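Local coordinates for membrane lipoprotein family protein (Aeropyrum pernix, PDB 4PEV) that probably serves as the solute-binding component of an ABC transporter and binds adenosine in the cleft between its two lobes, at residues E161-V166 / W199-G204; Y207-Y212 / V220-T225. One frame throughout, in Å; residues are numbered along the deposited sequence.

Contact 1 of 2, residues E161-V166 / W199-G204; sequences EVASLV and WRFHIG
Ser164, whose backbone lies beside Gly204, turns OG back to Glu161 O, a hydrogen bond of 2.7 Å reaching about one helical turn earlier. Two helices of the periplasmic-binding-protein fold, 159-181 and 196-214, meet here in a close-packed crossing: the axes of the two segments pass 7.3 Å apart at -36°. With chi1 at 66°, the hydroxyl sits between the backbone N and the carbonyl carbon, folded back along its own helix. It meets the carbonyl of Glu161 at 130°, tilted out of the carbonyl plane, and Gln160 O is a second hydrogen-bond partner. The hydroxyl is thus satisfied within its helix, while Ser164 CB lies alongside the Gly204 carbonyl.

Gly204 is what lets the backbones come together. Without a side chain in the way, its CA lies 4.2 Å from Ser164 CA. Ala163 supplies the small partner on the other helix: its methyl points at the facing backbone, with CB 3.9 Å from Gly204 C and 3.4 Å from Phe201 O. Phe201 borders the adenosine pocket, and its side chain lies about 4 Å at the nearest atoms both from the nucleoside and from that of Lys299. The ring meets helix 159-181 obliquely, CD1 resting 4.1 Å from Ala163 CB.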
# COMPACT_ATOMS: atom_id res chain seq x y z
N GLU C 161 1.74 1.12 10.70
CA GLU C 161 1.32 2.42 11.16
C GLU C 161 0.06 2.85 10.42
O GLU C 161 -0.97 3.10 11.05
CB GLU C 161 2.46 3.44 11.05
CG GLU C 161 3.68 3.09 11.91
CD GLU C 161 4.76 4.17 11.99
OE1 GLU C 161 4.59 5.29 11.45
OE2 GLU C 161 5.81 3.90 12.61
N VAL C 162 0.12 2.89 9.09
CA VAL C 162 -1.04 3.32 8.28
C VAL C 162 -2.21 2.30 8.26
O VAL C 162 -3.38 2.70 8.31
CB VAL C 162 -0.61 3.71 6.84
CG1 VAL C 162 -0.33 2.48 5.98
CG2 VAL C 162 -1.67 4.58 6.18
N ALA C 163 -1.91 1.01 8.19
CA ALA C 163 -2.95 -0.03 8.17
C ALA C 163 -3.77 -0.04 9.46
O ALA C 163 -4.98 -0.29 9.42
CB ALA C 163 -2.32 -1.39 7.96
N SER C 164 -3.12 0.22 10.59
CA SER C 164 -3.83 0.32 11.86
C SER C 164 -4.84 1.44 11.82
O SER C 164 -5.93 1.30 12.37
CB SER C 164 -2.85 0.51 13.05
OG SER C 164 -2.16 1.75 13.00
N LEU C 165 -4.50 2.57 11.20
CA LEU C 165 -5.46 3.67 11.10
C LEU C 165 -6.64 3.23 10.25
O LEU C 165 -7.79 3.54 10.56
CB LEU C 165 -4.82 4.90 10.48
CG LEU C 165 -3.63 5.44 11.24
CD1 LEU C 165 -3.10 6.72 10.60
CD2 LEU C 165 -4.01 5.71 12.69
N VAL C 166 -6.33 2.51 9.18
CA VAL C 166 -7.34 1.97 8.28
C VAL C 166 -8.21 0.95 9.01
O VAL C 166 -9.42 0.93 8.82
CB VAL C 166 -6.65 1.37 7.02
CG1 VAL C 166 -7.56 0.38 6.30
CG2 VAL C 166 -6.20 2.48 6.08
N TRP C 199 2.78 -8.71 5.71
CA TRP C 199 2.71 -9.09 7.12
C TRP C 199 2.44 -7.82 7.93
O TRP C 199 1.57 -7.79 8.79
CB TRP C 199 4.00 -9.72 7.61
CG TRP C 199 4.42 -10.96 6.92
CD1 TRP C 199 3.69 -11.72 6.05
CD2 TRP C 199 5.68 -11.63 7.06
NE1 TRP C 199 4.43 -12.81 5.62
CE2 TRP C 199 5.65 -12.78 6.23
CE3 TRP C 199 6.85 -11.36 7.81
CZ2 TRP C 199 6.75 -13.66 6.12
CZ3 TRP C 199 7.94 -12.23 7.70
CH2 TRP C 199 7.88 -13.36 6.85
N ARG C 200 3.18 -6.76 7.62
CA ARG C 200 3.02 -5.50 8.33
C ARG C 200 1.64 -4.87 8.14
O ARG C 200 1.08 -4.33 9.10
CB ARG C 200 4.12 -4.52 7.93
CG ARG C 200 5.50 -5.01 8.30
CD ARG C 200 6.56 -3.92 8.31
NE ARG C 200 7.15 -3.70 6.99
CZ ARG C 200 7.94 -4.57 6.39
NH1 ARG C 200 8.24 -5.73 6.97
NH2 ARG C 200 8.44 -4.28 5.19
N PHE C 201 1.11 -4.95 6.92
CA PHE C 201 -0.26 -4.50 6.65
C PHE C 201 -1.21 -5.29 7.52
O PHE C 201 -1.97 -4.72 8.28
CB PHE C 201 -0.67 -4.66 5.17
CG PHE C 201 -0.20 -3.54 4.26
CD1 PHE C 201 -0.81 -2.30 4.30
CD2 PHE C 201 0.84 -3.74 3.36
CE1 PHE C 201 -0.40 -1.28 3.45
CE2 PHE C 201 1.26 -2.72 2.52
CZ PHE C 201 0.64 -1.49 2.56
N HIS C 202 -1.13 -6.62 7.41
CA HIS C 202 -2.04 -7.50 8.13
C HIS C 202 -2.03 -7.17 9.61
O HIS C 202 -3.06 -6.82 10.17
CB HIS C 202 -1.68 -8.97 7.92
CG HIS C 202 -2.70 -9.92 8.47
ND1 HIS C 202 -2.55 -11.29 8.40
CD2 HIS C 202 -3.88 -9.71 9.10
CE1 HIS C 202 -3.59 -11.88 8.96
NE2 HIS C 202 -4.41 -10.94 9.39
N ILE C 203 -0.86 -7.25 10.22
CA ILE C 203 -0.73 -6.93 11.64
C ILE C 203 -1.33 -5.58 12.00
O ILE C 203 -2.01 -5.46 12.99
CB ILE C 203 0.75 -6.95 12.07
CG1 ILE C 203 1.23 -8.40 12.20
CG2 ILE C 203 0.97 -6.19 13.37
CD1 ILE C 203 2.73 -8.51 12.32
N GLY C 204 -1.06 -4.56 11.20
CA GLY C 204 -1.55 -3.22 11.51
C GLY C 204 -3.05 -3.10 11.36
O GLY C 204 -3.70 -2.39 12.11

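Contact 2 of 2, residues Y207-Y212 / V220-T225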
# COMPACT_ATOMS: atom_id res chain seq x y z
N TYR C 207 -4.68 -5.05 14.22
CA TYR C 207 -4.44 -4.23 15.38
C TYR C 207 -5.48 -3.14 15.44
O TYR C 207 -6.14 -2.96 16.45
CB TYR C 207 -3.05 -3.60 15.36
CG TYR C 207 -2.78 -2.74 16.56
CD1 TYR C 207 -3.19 -1.42 16.59
CD2 TYR C 207 -2.15 -3.25 17.69
CE1 TYR C 207 -2.97 -0.62 17.68
CE2 TYR C 207 -1.92 -2.45 18.81
CZ TYR C 207 -2.34 -1.14 18.79
OH TYR C 207 -2.14 -0.30 19.86
N GLY C 208 -5.62 -2.40 14.35
CA GLY C 208 -6.53 -1.26 14.28
C GLY C 208 -7.99 -1.63 14.51
O GLY C 208 -8.73 -0.85 15.07
N VAL C 209 -8.39 -2.81 14.07
CA VAL C 209 -9.78 -3.27 14.26
C VAL C 209 -10.01 -3.64 15.72
O VAL C 209 -11.05 -3.29 16.28
CB VAL C 209 -10.12 -4.49 13.37
CG1 VAL C 209 -11.42 -5.16 13.82
CG2 VAL C 209 -10.20 -4.09 11.90
N GLN C 210 -9.06 -4.35 16.32
CA GLN C 210 -9.18 -4.76 17.72
C GLN C 210 -9.12 -3.55 18.63
O GLN C 210 -9.79 -3.52 19.66
CB GLN C 210 -8.08 -5.73 18.11
CG GLN C 210 -8.14 -7.08 17.42
CD GLN C 210 -9.38 -7.86 17.80
OE1 GLN C 210 -10.49 -7.43 17.51
NE2 GLN C 210 -9.19 -9.00 18.44
N TYR C 211 -8.32 -2.56 18.24
CA TYR C 211 -8.20 -1.32 18.99
C TYR C 211 -9.57 -0.69 19.06
O TYR C 211 -10.08 -0.40 20.14
CB TYR C 211 -7.20 -0.40 18.30
CG TYR C 211 -6.79 0.85 19.05
CD1 TYR C 211 -7.52 2.03 18.94
CD2 TYR C 211 -5.63 0.88 19.83
CE1 TYR C 211 -7.14 3.19 19.59
CE2 TYR C 211 -5.23 2.04 20.48
CZ TYR C 211 -5.99 3.19 20.36
OH TYR C 211 -5.62 4.34 21.00
N TYR C 212 -10.19 -0.51 17.90
CA TYR C 212 -11.54 0.02 17.80
C TYR C 212 -12.50 -0.77 18.66
O TYR C 212 -13.15 -0.21 19.52
CB TYR C 212 -12.01 0.01 16.35
CG TYR C 212 -13.36 0.62 16.18
CD1 TYR C 212 -13.51 1.98 16.07
CD2 TYR C 212 -14.50 -0.18 16.15
CE1 TYR C 212 -14.76 2.55 15.92
CE2 TYR C 212 -15.75 0.38 16.00
CZ TYR C 212 -15.88 1.74 15.88
OH TYR C 212 -17.13 2.29 15.73
N VAL C 220 -16.37 -6.42 16.01
CA VAL C 220 -16.30 -6.44 14.55
C VAL C 220 -15.26 -7.45 14.14
O VAL C 220 -14.11 -7.35 14.55
CB VAL C 220 -15.90 -5.07 13.97
CG1 VAL C 220 -15.64 -5.17 12.47
CG2 VAL C 220 -16.95 -3.99 14.26
N GLU C 221 -15.64 -8.41 13.31
CA GLU C 221 -14.71 -9.43 12.83
C GLU C 221 -13.97 -8.99 11.58
O GLU C 221 -14.43 -8.11 10.87
CB GLU C 221 -15.46 -10.71 12.55
CG GLU C 221 -16.11 -11.25 13.80
CD GLU C 221 -16.70 -12.63 13.60
OE1 GLU C 221 -16.92 -13.04 12.44
OE2 GLU C 221 -16.95 -13.29 14.63
N MSE C 222 -12.81 -9.60 11.33
CA MSE C 222 -11.96 -9.25 10.19
C MSE C 222 -11.49 -10.48 9.48
O MSE C 222 -11.01 -11.43 10.09
CB MSE C 222 -10.76 -8.40 10.61
CG MSE C 222 -10.14 -7.68 9.41
SE MSE C 222 -8.67 -8.69 8.51
CE MSE C 222 -7.27 -8.42 9.87
N VAL C 223 -11.61 -10.47 8.16
CA VAL C 223 -11.24 -11.59 7.32
C VAL C 223 -10.19 -11.14 6.34
O VAL C 223 -10.42 -10.24 5.53
CB VAL C 223 -12.44 -12.15 6.55
CG1 VAL C 223 -12.01 -13.26 5.59
CG2 VAL C 223 -13.50 -12.62 7.55
N TRP C 224 -9.03 -11.78 6.42
CA TRP C 224 -7.90 -11.45 5.59
C TRP C 224 -7.61 -12.62 4.67
O TRP C 224 -7.40 -13.73 5.14
CB TRP C 224 -6.71 -11.19 6.49
CG TRP C 224 -5.48 -10.88 5.77
CD1 TRP C 224 -4.64 -11.76 5.15
CD2 TRP C 224 -4.91 -9.59 5.59
NE1 TRP C 224 -3.57 -11.09 4.62
CE2 TRP C 224 -3.71 -9.75 4.87
CE3 TRP C 224 -5.30 -8.30 5.97
CZ2 TRP C 224 -2.89 -8.68 4.50
CZ3 TRP C 224 -4.49 -7.24 5.62
CH2 TRP C 224 -3.29 -7.44 4.89
N THR C 225 -7.60 -12.37 3.37
CA THR C 225 -7.32 -13.39 2.37
C THR C 225 -6.13 -13.04 1.47
O THR C 225 -6.17 -12.06 0.70
CB THR C 225 -8.55 -13.64 1.49
OG1 THR C 225 -9.70 -13.79 2.33
CG2 THR C 225 -8.37 -14.89 0.63
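Val209 packs both of its methyls against the start of strand 222-226 and the residue two before it, one on Val220 and the other on Met222. CG1 carries the closer approach, a van der Waals contact of 3.5 Å with Val220 O, and the same methyl lies 4.4 Å from Val220 CG1. CG2 forks the other way, to the CG methylene of Met222, also at 4.4 Å. The branching follows from the first torsion: CG1 stands anti to the backbone N (chi1 166°), which leaves CG2 anti to the carbonyl carbon and spreads the two methyls along the incoming chain. Val220 and Met222 both point their CB atoms at the helix, while Glu221 between them points away, the two-residue repeat of an extended chain. The backbones stay well apart, with 7.3 Å between Val209 CA and Val220 CA, and the space is filled by the methyls of Val209 and the side chains of Val220 and Met222, one methyl resting on a backbone carbonyl.

Behind this first shell, polar groups hold the turn in place. Asn213 takes the backbone N of Val220 on its OD1 and gives its ND2 to Gln210 OE1, while Gln210 NE2 reaches Leu411 O near the C terminus. On the strand side, backbone hydrogen bonds of Glu221, Val223 and Thr225 with Ala187, Ala189 and Ala191 fix the register, completing the beta-alpha-beta unit in which helix 196-214 links two parallel neighbours. Met222, a selenomethionine in this crystal, runs on over His202, Tyr205 and Leu206 of the same helix.

The contact itself is therefore largely apolar and probably tolerant of small shifts, while the directional bonds come from the asparagine, the glutamine and the sheet.

In the fold
Starting from the N terminus, the chain builds strands 54-59 to 152-157 before helix 159-181, then passes through strand 186-191 into helix 196-214, whose first half closes the loop of contact 1. The second half of that helix opens contact 2, which closes only eight residues further on, where 220-225 enters the edge of the mixed sheet. The two loops therefore follow in series, neither nesting nor crossing, with their centres 10 Å apart on a shared helix. They also touch directly: the ring of His202 stacks on Trp224, and Ser164 CB lies 4.0 Å from Tyr207 CD1. Together they tie two helices and an edge strand into one lobe, from the adenosine pocket outward.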